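Local atomic coordinates of dual specificity protein phosphatase 14 (Homo sapiens, PDB entry 2WGP), a protein that dephosphorylates phosphotyrosine, phosphoserine and phosphothreonine in proteins, inactivating the MAP kinases ERK, JNK and p38 and damping T-cell receptor signalling through the adapter TAB1. Residues G25-T30 and A142-I147; I55-I60 and Y72-L77; L87-V92 and A118-A123; L125-N130 and R162-K167; P149-W154 and I179-Y184. All coordinates share one frame; numbering follows the deposited sequence. Where two conformers were deposited one is given.

Interaction 1. Residues G25-T30 and A142-I147; sequences GIAQIT and ARRPVI
A27 presses its methyl group into the bend where the chain leaves helix 133-143, with CB 3.9 Å from the carbonyl O of R143. The same methyl meets R144 at its root, CB to CB 4.1 Å. Alanine's single methyl is enough to fill the approach of strand 26-28 to the helix end. Beside it the aliphatic part of R143 lies across the strand: its CG comes to 3.2 Å from Q28 O, and its CB touches CD1 of I29, whose other branch, CG2, packs on L125. This is the tight part, built of methyl, methylene and carbonyl groups.

Towards solvent the fit is looser and relies on water. R143, its chain bent by rotation about CB-CG (chi2 113°), carries its guanidinium past Q28 O, which lies near its plane at the edge. Its NE donates to a water at 2.8 Å, which passes the link on to Q28 O at 2.9 Å, while NH1 bonds to W139 O.

R144 goes the other way. With CG trans to the backbone N (chi1 -172°) and the chain extended to NE, it lays NH1 3.8 Å from CA of G25, whose positive phi favours glycine. One guanidinium face carries CG2 of V146, and a water sits at the edge, 3.0 Å from NH1. NE and NH2 bond to the carbonyls of G113 and A112. The side chain ends about 7 Å from that of C110, so the contact backs onto the phosphate-binding P-loop characteristic of cysteine-dependent protein tyrosine phosphatases.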
# COMPACT_ATOMS: atom_id res chain seq x y z
N GLY A 25 -14.19 4.44 34.51
CA GLY A 25 -14.67 4.84 33.20
C GLY A 25 -14.94 6.31 32.98
O GLY A 25 -15.42 6.65 31.93
N ILE A 26 -14.65 7.18 33.96
CA ILE A 26 -14.74 8.63 33.78
C ILE A 26 -13.58 9.34 34.51
O ILE A 26 -13.12 8.90 35.58
CB ILE A 26 -16.13 9.18 34.24
CG1 ILE A 26 -16.28 10.69 33.90
CG2 ILE A 26 -16.33 8.90 35.76
CD1 ILE A 26 -17.73 11.19 33.85
N ALA A 27 -13.07 10.39 33.89
CA ALA A 27 -11.98 11.18 34.48
C ALA A 27 -12.22 12.64 34.17
O ALA A 27 -12.61 12.97 33.05
CB ALA A 27 -10.63 10.76 33.90
N GLN A 28 -11.96 13.50 35.16
CA GLN A 28 -12.01 14.93 34.94
C GLN A 28 -10.69 15.45 34.38
O GLN A 28 -9.61 15.14 34.92
CB GLN A 28 -12.32 15.65 36.25
CG GLN A 28 -12.73 17.10 36.01
CD GLN A 28 -13.34 17.73 37.24
OE1 GLN A 28 -13.33 17.15 38.32
NE2 GLN A 28 -13.87 18.93 37.07
N ILE A 29 -10.79 16.22 33.31
CA ILE A 29 -9.61 16.85 32.65
C ILE A 29 -9.48 18.33 33.03
O ILE A 29 -8.40 18.80 33.37
CB ILE A 29 -9.69 16.72 31.09
CG1 ILE A 29 -9.91 15.25 30.67
CG2 ILE A 29 -8.43 17.31 30.39
CD1 ILE A 29 -9.09 14.18 31.43
N THR A 30 -10.60 19.05 32.98
CA THR A 30 -10.66 20.43 33.45
C THR A 30 -11.95 20.59 34.23
O THR A 30 -12.74 19.66 34.27
CB THR A 30 -10.63 21.45 32.28
OG1 THR A 30 -11.92 21.48 31.67
CG2 THR A 30 -9.59 21.08 31.24
N ALA A 142 -2.09 11.86 33.00
CA ALA A 142 -2.05 11.93 34.45
C ALA A 142 -3.39 11.57 35.08
O ALA A 142 -3.42 10.95 36.16
CB ALA A 142 -1.60 13.32 34.93
N ARG A 143 -4.48 11.91 34.40
CA ARG A 143 -5.82 11.67 34.94
C ARG A 143 -6.40 10.33 34.52
O ARG A 143 -7.14 9.72 35.28
CB ARG A 143 -6.79 12.79 34.57
CG ARG A 143 -6.61 14.04 35.46
CD ARG A 143 -6.10 15.11 34.62
NE ARG A 143 -5.96 16.39 35.31
CZ ARG A 143 -4.82 17.06 35.38
NH1 ARG A 143 -3.71 16.56 34.86
NH2 ARG A 143 -4.81 18.24 36.00
N ARG A 144 -6.07 9.87 33.31
CA ARG A 144 -6.60 8.61 32.79
C ARG A 144 -5.42 7.87 32.15
O ARG A 144 -5.16 8.05 30.97
CB ARG A 144 -7.73 8.90 31.77
CG ARG A 144 -8.45 7.64 31.35
CD ARG A 144 -9.84 7.82 30.89
NE ARG A 144 -10.29 6.56 30.30
CZ ARG A 144 -10.83 5.55 30.99
NH1 ARG A 144 -11.05 5.63 32.30
NH2 ARG A 144 -11.14 4.44 30.36
N PRO A 145 -4.67 7.08 32.96
CA PRO A 145 -3.41 6.54 32.45
C PRO A 145 -3.54 5.52 31.31
O PRO A 145 -2.56 5.23 30.65
CB PRO A 145 -2.81 5.84 33.67
CG PRO A 145 -3.39 6.48 34.81
CD PRO A 145 -4.78 6.86 34.41
N VAL A 146 -4.75 5.00 31.11
CA VAL A 146 -4.98 4.03 30.05
C VAL A 146 -5.07 4.64 28.65
O VAL A 146 -5.11 3.87 27.68
CB VAL A 146 -6.25 3.16 30.30
CG1 VAL A 146 -6.12 2.38 31.63
CG2 VAL A 146 -7.51 4.00 30.23
N ILE A 147 -5.06 5.98 28.52
CA ILE A 147 -5.19 6.57 27.18
C ILE A 147 -4.06 6.14 26.24
O ILE A 147 -2.90 5.92 26.66
CB ILE A 147 -5.40 8.12 27.14
CG1 ILE A 147 -4.15 8.94 27.56
CG2 ILE A 147 -6.66 8.49 27.95
CD1 ILE A 147 -4.01 10.25 26.75
O HOH W 1 -11.00 7.23 34.79
O HOH W 2 -8.32 17.13 36.67

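Interaction 2. Residues I55-I60 and Y72-L77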
# COMPACT_ATOMS: atom_id res chain seq x y z
N ILE A 55 -23.09 16.08 26.22
CA ILE A 55 -22.41 14.81 25.92
C ILE A 55 -22.00 14.76 24.44
O ILE A 55 -22.86 14.82 23.53
CB ILE A 55 -23.30 13.57 26.25
CG1 ILE A 55 -23.73 13.57 27.72
CG2 ILE A 55 -22.57 12.26 25.92
CD1 ILE A 55 -24.73 12.44 28.09
N VAL A 56 -20.69 14.65 24.23
CA VAL A 56 -20.09 14.42 22.92
C VAL A 56 -19.81 12.92 22.79
O VAL A 56 -18.91 12.36 23.43
CB VAL A 56 -18.79 15.24 22.70
CG1 VAL A 56 -18.22 14.95 21.34
CG2 VAL A 56 -19.05 16.74 22.82
N ASN A 57 -20.61 12.29 21.96
CA ASN A 57 -20.49 10.87 21.67
C ASN A 57 -19.58 10.68 20.45
O ASN A 57 -20.05 10.77 19.31
CB ASN A 57 -21.88 10.28 21.46
CG ASN A 57 -21.84 8.83 21.10
OD1 ASN A 57 -20.77 8.23 21.05
ND2 ASN A 57 -23.01 8.25 20.85
N ALA A 58 -18.28 10.45 20.70
CA ALA A 58 -17.28 10.25 19.64
C ALA A 58 -17.20 8.80 19.15
O ALA A 58 -16.12 8.20 19.07
CB ALA A 58 -15.90 10.74 20.09
N THR A 59 -18.36 8.22 18.83
CA THR A 59 -18.43 6.89 18.26
C THR A 59 -19.50 6.83 17.21
O THR A 59 -20.49 7.57 17.26
CB THR A 59 -18.79 5.79 19.30
OG1 THR A 59 -20.20 5.83 19.58
CG2 THR A 59 -17.99 5.97 20.59
N ILE A 60 -19.28 5.95 16.24
CA ILE A 60 -20.30 5.60 15.29
C ILE A 60 -21.25 4.57 15.93
O ILE A 60 -22.47 4.65 15.77
CB ILE A 60 -19.65 5.14 13.95
CG1 ILE A 60 -20.71 4.79 12.89
CG2 ILE A 60 -18.67 3.98 14.15
CD1 ILE A 60 -20.13 4.77 11.50
N TYR A 72 -26.81 16.53 23.31
CA TYR A 72 -25.97 15.48 22.73
C TYR A 72 -25.36 15.93 21.41
O TYR A 72 -26.06 16.54 20.57
CB TYR A 72 -26.79 14.20 22.47
CG TYR A 72 -27.15 13.44 23.70
CD1 TYR A 72 -28.24 13.81 24.48
CD2 TYR A 72 -26.41 12.33 24.09
CE1 TYR A 72 -28.58 13.11 25.59
CE2 TYR A 72 -26.73 11.64 25.23
CZ TYR A 72 -27.82 12.03 25.98
OH TYR A 72 -28.17 11.33 27.11
N VAL A 73 -24.08 15.61 21.23
CA VAL A 73 -23.35 15.84 19.98
C VAL A 73 -22.70 14.52 19.52
O VAL A 73 -21.88 13.96 20.22
CB VAL A 73 -22.24 16.90 20.14
CG1 VAL A 73 -21.49 17.11 18.81
CG2 VAL A 73 -22.84 18.24 20.67
N LYS A 74 -23.09 14.04 18.36
CA LYS A 74 -22.56 12.79 17.80
C LYS A 74 -21.42 13.12 16.85
O LYS A 74 -21.58 13.93 15.93
CB LYS A 74 -23.68 12.08 17.05
CG LYS A 74 -23.33 10.78 16.34
CD LYS A 74 -23.43 9.61 17.30
CE LYS A 74 -23.69 8.32 16.56
NZ LYS A 74 -23.94 7.19 17.48
N VAL A 75 -20.27 12.48 17.08
CA VAL A 75 -19.10 12.55 16.21
C VAL A 75 -18.84 11.11 15.69
O VAL A 75 -18.14 10.32 16.34
CB VAL A 75 -17.89 13.12 17.00
CG1 VAL A 75 -16.58 13.05 16.21
CG2 VAL A 75 -18.22 14.55 17.45
N PRO A 76 -19.41 10.77 14.52
CA PRO A 76 -19.52 9.36 14.16
C PRO A 76 -18.28 8.81 13.45
O PRO A 76 -18.30 8.54 12.24
CB PRO A 76 -20.76 9.31 13.26
CG PRO A 76 -20.80 10.62 12.62
CD PRO A 76 -20.22 11.61 13.60
N LEU A 77 -17.26 8.55 14.27
CA LEU A 77 -15.97 8.02 13.85
C LEU A 77 -15.73 6.62 14.42
O LEU A 77 -16.20 6.31 15.50
CB LEU A 77 -14.85 8.88 14.48
CG LEU A 77 -14.74 10.36 14.11
CD1 LEU A 77 -14.01 11.12 15.27
CD2 LEU A 77 -14.03 10.51 12.78
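Y72 lays its ring alongside I55, CE2 3.6 Å from CD1; both side chains leave the same face of the sheet, and the phenol OH reaches on to W67 N. V56 and V73 share the other face, and V75, just beyond the strand, packs on V92 of helix 89-101; these branched side chains suit a close-packed layer, V56 CG1 meeting V75 CG2 at 3.9 Å.

V73 joins the strands in the parallel pattern. Its N donates to I55 O at 2.7 Å, and its O accepts from N57 N at 2.7 Å. One step on, V75 N reaches N57 O at 2.8 Å.

N57 extends its amide away from its backbone N (chi1 178°), beside the aliphatic part of K74. OD1 takes the hydroxyl of T59 at 2.9 Å, and ND2 ties I62 O and N64 OD1. With a leucine in its place, T59 OG1 would be likely to lose its acceptor and the loop with I62 and N64 its tether. K74 bends about CB-CG (chi2 85°), bringing NZ into a weak bond with I60 O.

The side chain of T59 lies about 4 Å from that of the nucleophile C110, so the parallel edge pair of this tyrosine phosphatase sheet delivers its loop to the catalytic pocket.

Interaction 3. Residues L87-V92 and A118-A123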
# COMPACT_ATOMS: atom_id res chain seq x y z
N LEU A 87 -10.88 16.43 11.56
CA LEU A 87 -11.94 17.26 11.02
C LEU A 87 -12.90 17.72 12.12
O LEU A 87 -13.73 18.60 11.90
CB LEU A 87 -12.72 16.51 9.91
CG LEU A 87 -12.02 16.21 8.58
CD1 LEU A 87 -12.90 15.38 7.61
CD2 LEU A 87 -11.57 17.49 7.88
N TYR A 88 -12.81 17.10 13.29
CA TYR A 88 -13.62 17.46 14.45
C TYR A 88 -12.84 18.21 15.54
O TYR A 88 -13.40 18.55 16.58
CB TYR A 88 -14.27 16.22 15.04
CG TYR A 88 -15.29 15.56 14.11
CD1 TYR A 88 -16.61 16.01 14.06
CD2 TYR A 88 -14.93 14.51 13.28
CE1 TYR A 88 -17.56 15.40 13.23
CE2 TYR A 88 -15.88 13.90 12.43
CZ TYR A 88 -17.19 14.37 12.41
OH TYR A 88 -18.14 13.79 11.59
N PHE A 89 -11.55 18.46 15.31
CA PHE A 89 -10.72 19.08 16.35
C PHE A 89 -11.29 20.45 16.74
O PHE A 89 -11.59 20.68 17.92
CB PHE A 89 -9.25 19.20 15.92
CG PHE A 89 -8.45 17.89 15.96
CD1 PHE A 89 -7.17 17.86 15.40
CD2 PHE A 89 -8.95 16.70 16.55
CE1 PHE A 89 -6.42 16.69 15.43
CE2 PHE A 89 -8.18 15.55 16.56
CZ PHE A 89 -6.93 15.55 16.01
N ASP A 90 -11.47 21.34 15.75
CA ASP A 90 -11.98 22.69 16.00
C ASP A 90 -13.44 22.66 16.46
O ASP A 90 -13.79 23.31 17.43
CB ASP A 90 -11.85 23.60 14.76
CG ASP A 90 -10.41 24.07 14.53
OD1 ASP A 90 -9.97 24.10 13.35
OD2 ASP A 90 -9.73 24.41 15.52
N THR A 91 -14.28 21.87 15.79
CA THR A 91 -15.70 21.90 16.12
C THR A 91 -15.99 21.36 17.52
O THR A 91 -16.78 21.96 18.27
CB THR A 91 -16.56 21.23 15.02
OG1 THR A 91 -16.20 19.86 14.90
CG2 THR A 91 -16.35 21.93 13.65
N VAL A 92 -15.31 20.29 17.94
CA VAL A 92 -15.52 19.73 19.28
C VAL A 92 -14.87 20.64 20.33
O VAL A 92 -15.47 20.88 21.38
CB VAL A 92 -15.06 18.23 19.42
CG1 VAL A 92 -15.07 17.75 20.88
CG2 VAL A 92 -15.94 17.30 18.56
N ALA A 118 -9.92 10.69 24.06
CA ALA A 118 -8.64 11.26 24.51
C ALA A 118 -8.07 12.17 23.45
O ALA A 118 -7.52 13.23 23.78
CB ALA A 118 -7.62 10.13 24.81
N THR A 119 -8.19 11.77 22.18
CA THR A 119 -7.61 12.56 21.08
C THR A 119 -8.29 13.93 20.99
O THR A 119 -7.63 14.96 20.85
CB THR A 119 -7.71 11.82 19.73
OG1 THR A 119 -6.98 10.57 19.81
CG2 THR A 119 -7.16 12.72 18.59
N LEU A 120 -9.61 13.93 21.07
CA LEU A 120 -10.39 15.16 21.04
C LEU A 120 -10.12 16.06 22.24
O LEU A 120 -10.03 17.29 22.09
CB LEU A 120 -11.87 14.83 20.92
CG LEU A 120 -12.31 14.15 19.61
CD1 LEU A 120 -13.75 13.66 19.75
CD2 LEU A 120 -12.12 15.10 18.38
N CYS A 121 -9.98 15.47 23.43
CA CYS A 121 -9.60 16.23 24.64
C CYS A 121 -8.21 16.85 24.50
O CYS A 121 -8.02 18.02 24.87
CB CYS A 121 -9.69 15.36 25.90
SG CYS A 121 -11.33 14.88 26.33
N ILE A 122 -7.25 16.10 23.96
CA ILE A 122 -5.90 16.63 23.74
C ILE A 122 -5.93 17.83 22.78
O ILE A 122 -5.26 18.85 23.02
CB ILE A 122 -4.91 15.53 23.22
CG1 ILE A 122 -4.60 14.51 24.33
CG2 ILE A 122 -3.61 16.15 22.73
CD1 ILE A 122 -3.98 13.15 23.82
N ALA A 123 -6.74 17.72 21.73
CA ALA A 123 -6.85 18.81 20.76
C ALA A 123 -7.44 20.07 21.44
O ALA A 123 -6.94 21.18 21.23
CB ALA A 123 -7.70 18.37 19.55
O HOH W 3 -11.53 18.57 19.97
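F89 reaches from the first turn of helix 89-101 into the flank of helix 116-129. Its CB starts 4.0 Å from the methyl of A123, and CG is closer still, 3.7 Å from the same carbon. CG stands away from the carbonyl carbon, beside the backbone N (chi1 -75°), which brings the ring to lie against A123. The methyl covers one face, 3.9 Å from the centroid and 24° off the normal, a CH-pi contact; alanine suits the place, its small methyl letting the ring lie close to the helix. Farther out, CD2 meets CD2 of L120 at 4.0 Å, this time at the ring edge and in its plane. CE2 lies 3.6 Å from CG2 of T119, and CZ at the tip touches the same methyl.

The helix that receives the ring follows directly on the P-loop of the protein tyrosine phosphatase fold, and the packing belongs to the helical layer on one side of the central sheet. T119 serves two purposes there: its methyl meets the phenylalanine, while OG1 bonds back to S115 O.

L120 extends the apolar contact to Y88, just before helix 89-101, and to V92 within it: its CD2 packs on CB of Y88, and its CB touches CG1 of V92. Y160 of helix 151-165 meets the F89 ring obliquely. A water bridges the two backbones, donating to F89 O and L120 O, each at 2.9 Å.

Interaction 4. Residues L125-N130 and R162-K167; sequences LMKFHN and RQLFGK
The C-terminal ends of helices 116-129 and 151-165 pack against each other here, L164 and F165 of one meeting M126, K127 and N130 of the other. L164 touches with one branch: CD1 lies 3.7 Å from CB of M126 and 3.8 Å from the backbone N of K127. Leucine's branched end suits this, one methyl reaching the partner helix.

F165 reaches farther. Its CG stands away from the carbonyl carbon (chi1 -57°), directing the ring at the last turn of the partner helix. CZ comes to 3.5 Å from M126 O, while CE1 lies 4.1 Å from M126 CB. On the other side of the ring tip, N130 OD1 approaches CE2 in the ring plane at 3.5 Å, the amide turned 43° from the ring. The slightly positive C-H edge probably favours this oxygen, though no hydrogen bond joins the segments. N130 leaves the helical path with positive phi.

A serine instead of F165 would probably open a gap beside M126 CB and give the N130 amide more freedom to turn. Flanking the apolar patch, K127 NZ makes salt bridges with D90 and D94. It is plain helix-helix packing, far from the catalytic cysteine, within the helical layer of the protein tyrosine phosphatase fold.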
# COMPACT_ATOMS: atom_id res chain seq x y z
N LEU A 125 -7.34 20.90 24.72
CA LEU A 125 -6.31 21.45 25.62
C LEU A 125 -5.27 22.31 24.89
O LEU A 125 -4.89 23.37 25.37
CB LEU A 125 -5.62 20.32 26.39
CG LEU A 125 -6.42 19.57 27.47
CD1 LEU A 125 -5.53 18.46 28.08
CD2 LEU A 125 -6.94 20.52 28.56
N MET A 126 -4.82 21.87 23.71
CA MET A 126 -3.91 22.66 22.92
C MET A 126 -4.54 23.97 22.45
O MET A 126 -3.91 25.04 22.57
CB MET A 126 -3.42 21.89 21.70
CG MET A 126 -2.43 20.76 22.01
SD MET A 126 -1.57 20.19 20.57
CE MET A 126 -2.88 19.25 19.73
N LYS A 127 -5.77 23.90 21.95
CA LYS A 127 -6.42 25.07 21.39
C LYS A 127 -6.84 26.09 22.44
O LYS A 127 -6.65 27.29 22.23
CB LYS A 127 -7.63 24.70 20.54
CG LYS A 127 -8.23 25.91 19.77
CD LYS A 127 -9.41 25.55 18.91
CE LYS A 127 -9.92 26.79 18.17
NZ LYS A 127 -10.84 26.43 17.08
N PHE A 128 -7.40 25.63 23.55
CA PHE A 128 -7.97 26.56 24.53
C PHE A 128 -7.22 26.70 25.86
O PHE A 128 -7.53 27.60 26.63
CB PHE A 128 -9.44 26.21 24.78
CG PHE A 128 -10.34 26.61 23.65
CD1 PHE A 128 -10.66 27.96 23.45
CD2 PHE A 128 -10.84 25.66 22.78
CE1 PHE A 128 -11.47 28.34 22.41
CE2 PHE A 128 -11.66 26.03 21.75
CZ PHE A 128 -11.97 27.38 21.56
N HIS A 129 -6.22 25.85 26.10
CA HIS A 129 -5.38 25.96 27.29
C HIS A 129 -3.90 26.28 26.99
O HIS A 129 -3.07 26.25 27.89
CB HIS A 129 -5.57 24.73 28.18
CG HIS A 129 -6.90 24.71 28.84
ND1 HIS A 129 -7.09 25.17 30.12
CD2 HIS A 129 -8.12 24.38 28.37
CE1 HIS A 129 -8.37 25.09 30.43
NE2 HIS A 129 -9.02 24.61 29.38
N ASN A 130 -3.58 26.55 25.73
CA ASN A 130 -2.25 27.02 25.32
C ASN A 130 -1.11 26.11 25.78
O ASN A 130 -0.08 26.55 26.26
CB ASN A 130 -2.03 28.46 25.80
CG ASN A 130 -0.98 29.20 24.98
OD1 ASN A 130 -0.89 29.00 23.77
ND2 ASN A 130 -0.19 30.05 25.64
N ARG A 162 1.18 21.67 14.96
CA ARG A 162 1.99 22.51 14.07
C ARG A 162 1.18 23.70 13.55
O ARG A 162 1.72 24.82 13.44
CB ARG A 162 2.57 21.71 12.90
CG ARG A 162 3.65 20.67 13.25
CD ARG A 162 3.93 19.72 12.03
NE ARG A 162 4.67 20.43 10.97
CZ ARG A 162 4.42 20.38 9.66
NH1 ARG A 162 3.44 19.65 9.15
NH2 ARG A 162 5.18 21.08 8.84
N GLN A 163 -0.10 23.48 13.23
CA GLN A 163 -0.99 24.56 12.80
C GLN A 163 -1.15 25.61 13.93
O GLN A 163 -1.14 26.82 13.69
CB GLN A 163 -2.38 24.02 12.44
CG GLN A 163 -2.47 23.10 11.24
CD GLN A 163 -3.88 22.50 11.08
OE1 GLN A 163 -4.86 23.25 11.06
NE2 GLN A 163 -3.99 21.16 11.04
N LEU A 164 -1.30 25.14 15.16
CA LEU A 164 -1.51 26.05 16.30
C LEU A 164 -0.24 26.80 16.74
O LEU A 164 -0.29 28.02 17.03
CB LEU A 164 -2.10 25.29 17.49
CG LEU A 164 -3.53 24.75 17.42
CD1 LEU A 164 -3.86 23.97 18.69
CD2 LEU A 164 -4.56 25.86 17.23
N PHE A 165 0.90 26.12 16.77
CA PHE A 165 2.09 26.69 17.40
C PHE A 165 3.27 26.88 16.46
O PHE A 165 4.28 27.52 16.85
CB PHE A 165 2.51 25.82 18.59
CG PHE A 165 1.42 25.65 19.62
CD1 PHE A 165 0.81 24.43 19.83
CD2 PHE A 165 1.00 26.73 20.38
CE1 PHE A 165 -0.20 24.27 20.81
CE2 PHE A 165 0.00 26.59 21.35
CZ PHE A 165 -0.60 25.35 21.56
N GLY A 166 3.17 26.35 15.24
CA GLY A 166 4.25 26.46 14.27
C GLY A 166 5.44 25.57 14.54
O GLY A 166 6.49 25.72 13.91
N LYS A 167 5.28 24.64 15.48
CA LYS A 167 6.29 23.65 15.79
C LYS A 167 5.66 22.48 16.57
O LYS A 167 4.56 22.60 17.14
CB LYS A 167 7.40 24.25 16.62
CG LYS A 167 6.95 24.75 17.99
CD LYS A 167 8.05 25.55 18.64
CE LYS A 167 7.64 26.01 20.03
NZ LYS A 167 6.54 27.03 20.00

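Interaction 5. Residues P149-W154 and I179-Y184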
# COMPACT_ATOMS: atom_id res chain seq x y z
N PRO A 149 -4.11 7.03 22.12
CA PRO A 149 -4.59 7.35 20.78
C PRO A 149 -3.90 6.50 19.74
O PRO A 149 -2.72 6.12 19.90
CB PRO A 149 -4.20 8.81 20.62
CG PRO A 149 -4.24 9.35 22.02
CD PRO A 149 -3.66 8.23 22.84
N ASN A 150 -4.62 6.11 18.71
CA ASN A 150 -4.02 5.25 17.72
C ASN A 150 -2.97 6.04 16.92
O ASN A 150 -2.91 7.24 17.04
CB ASN A 150 -5.08 4.54 16.87
CG ASN A 150 -5.73 5.43 15.85
OD1 ASN A 150 -5.06 6.09 15.06
ND2 ASN A 150 -7.05 5.39 15.81
N VAL A 151 -2.11 5.38 16.14
CA VAL A 151 -1.00 6.12 15.50
C VAL A 151 -1.43 7.15 14.45
O VAL A 151 -0.75 8.18 14.29
CB VAL A 151 0.10 5.20 14.94
CG1 VAL A 151 0.78 4.45 16.12
CG2 VAL A 151 -0.48 4.25 13.87
N GLY A 152 -2.55 6.89 13.76
CA GLY A 152 -3.11 7.86 12.80
C GLY A 152 -3.62 9.11 13.48
O GLY A 152 -3.38 10.26 13.02
N PHE A 153 -4.29 8.92 14.62
CA PHE A 153 -4.72 10.03 15.44
C PHE A 153 -3.52 10.87 15.89
O PHE A 153 -3.61 12.10 15.90
CB PHE A 153 -5.54 9.53 16.65
CG PHE A 153 -6.90 8.93 16.31
CD1 PHE A 153 -7.71 8.42 17.33
CD2 PHE A 153 -7.40 8.90 15.01
CE1 PHE A 153 -8.96 7.89 17.06
CE2 PHE A 153 -8.67 8.36 14.73
CZ PHE A 153 -9.44 7.85 15.76
N TRP A 154 -2.43 10.23 16.30
CA TRP A 154 -1.17 10.92 16.59
C TRP A 154 -0.65 11.77 15.42
O TRP A 154 -0.31 12.92 15.64
CB TRP A 154 -0.10 9.94 17.09
CG TRP A 154 -0.19 9.76 18.56
CD1 TRP A 154 -0.65 8.67 19.22
CD2 TRP A 154 0.18 10.71 19.57
NE1 TRP A 154 -0.59 8.87 20.57
CE2 TRP A 154 -0.09 10.12 20.82
CE3 TRP A 154 0.71 12.01 19.53
CZ2 TRP A 154 0.16 10.78 22.03
CZ3 TRP A 154 0.98 12.65 20.75
CH2 TRP A 154 0.70 12.03 21.97
N ILE A 179 5.79 2.40 13.30
CA ILE A 179 5.95 3.83 13.46
C ILE A 179 4.99 4.27 14.56
O ILE A 179 3.80 3.97 14.52
CB ILE A 179 5.65 4.58 12.15
CG1 ILE A 179 6.72 4.23 11.10
CG2 ILE A 179 5.64 6.11 12.40
CD1 ILE A 179 6.27 4.38 9.63
N VAL A 180 5.51 4.99 15.55
CA VAL A 180 4.70 5.43 16.69
C VAL A 180 5.16 6.82 17.11
O VAL A 180 6.32 7.19 16.84
CB VAL A 180 4.86 4.44 17.90
CG1 VAL A 180 4.25 3.08 17.56
CG2 VAL A 180 6.38 4.31 18.33
N PRO A 181 4.30 7.57 17.82
CA PRO A 181 4.84 8.77 18.44
C PRO A 181 6.00 8.43 19.38
O PRO A 181 5.99 7.39 20.08
CB PRO A 181 3.65 9.34 19.22
CG PRO A 181 2.77 8.13 19.49
CD PRO A 181 2.92 7.29 18.26
N ASP A 182 6.99 9.31 19.43
CA ASP A 182 8.15 9.10 20.30
C ASP A 182 7.81 8.80 21.77
O ASP A 182 8.53 8.04 22.41
CB ASP A 182 9.22 10.20 20.17
CG ASP A 182 8.69 11.63 20.31
OD1 ASP A 182 7.65 11.88 20.96
OD2 ASP A 182 9.37 12.53 19.79
N VAL A 183 6.71 9.37 22.28
CA VAL A 183 6.28 9.10 23.66
C VAL A 183 6.03 7.61 23.94
O VAL A 183 6.35 7.12 25.02
CB VAL A 183 5.06 9.95 24.10
CG1 VAL A 183 5.46 11.46 24.28
CG2 VAL A 183 3.89 9.81 23.15
N TYR A 184 5.52 6.89 22.95
CA TYR A 184 5.28 5.45 23.11
C TYR A 184 6.59 4.68 23.14
O TYR A 184 6.74 3.71 23.88
CB TYR A 184 4.42 4.90 21.97
CG TYR A 184 2.95 5.30 22.00
CD1 TYR A 184 2.42 6.15 22.98
CD2 TYR A 184 2.08 4.82 21.01
CE1 TYR A 184 1.09 6.51 22.96
CE2 TYR A 184 0.77 5.17 20.98
CZ TYR A 184 0.26 6.03 21.96
OH TYR A 184 -1.07 6.38 21.95
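Y184 and W154 join the C-terminal strand and helix, 178-181 and 182-188, to the start of helix 151-165, so that this C-terminal unit packs on the helical side of the tyrosine phosphatase fold.

Two hydrogen bonds meet at the buried phenol oxygen. Y184 OH donates to P149 O at 2.6 Å, on a lone pair in the carbonyl plane. From W154, NE1 donates to the same OH at 2.9 Å, almost in the indole plane, with an N-H...O angle of 152°. The hydroxyl is thus donor and acceptor at once, and this fixes both rings. Tyrosine fits because phenylalanine has no such group, and tryptophan because its indole offers one N-H at a rigid edge. Within helix 151-165's first turn, N150 caps the helix, OD1 accepting from F153 N at 3.0 Å.

Apolar packing surrounds this core. V151 holds CG1 away from its carbonyl carbon (chi1 -65°) and touches CG1 of V180 at 4.0 Å; the same methyl also lies 4.2 Å from CD of P181. V183, a short branched side chain, sets CG2 4.0 Å from CZ2 of W154, near the far end of the indole. Y137 of helix 133-143 packs on W154, V183 and Y184, and R148 makes a cation-pi contact with Y184.

The aromatic interactions centre on P181, at the N-cap of helix 182-188. Its CG lies over the five-membered ring of W154, 3.4 Å from the centroid and 7° off the normal, and the same carbon sits 3.6 Å above the centre of the Y184 ring.

In the fold
Interactions 2 and 3 are in series along the chain and both nested within the loop closed by interaction 1. Interactions 1 and 4 alternate along the chain, as do 4 and 5. Strands of one mixed sheet carry interactions 1 and 2, whose centres lie 18 Å apart. Helix 116-129 is shared by interactions 3 and 4, centres 12 Å apart, and the D90-K127 salt bridge joins them. Interactions 4 and 5 use opposite ends of one helix, that of residues 151-165; their centres are 18 Å apart. Interaction 3 also touches 1, 2 and 5, placing helix 116-129 centrally. Interactions 1 and 2 come near C110, whereas interaction 4 is helix packing distant from it.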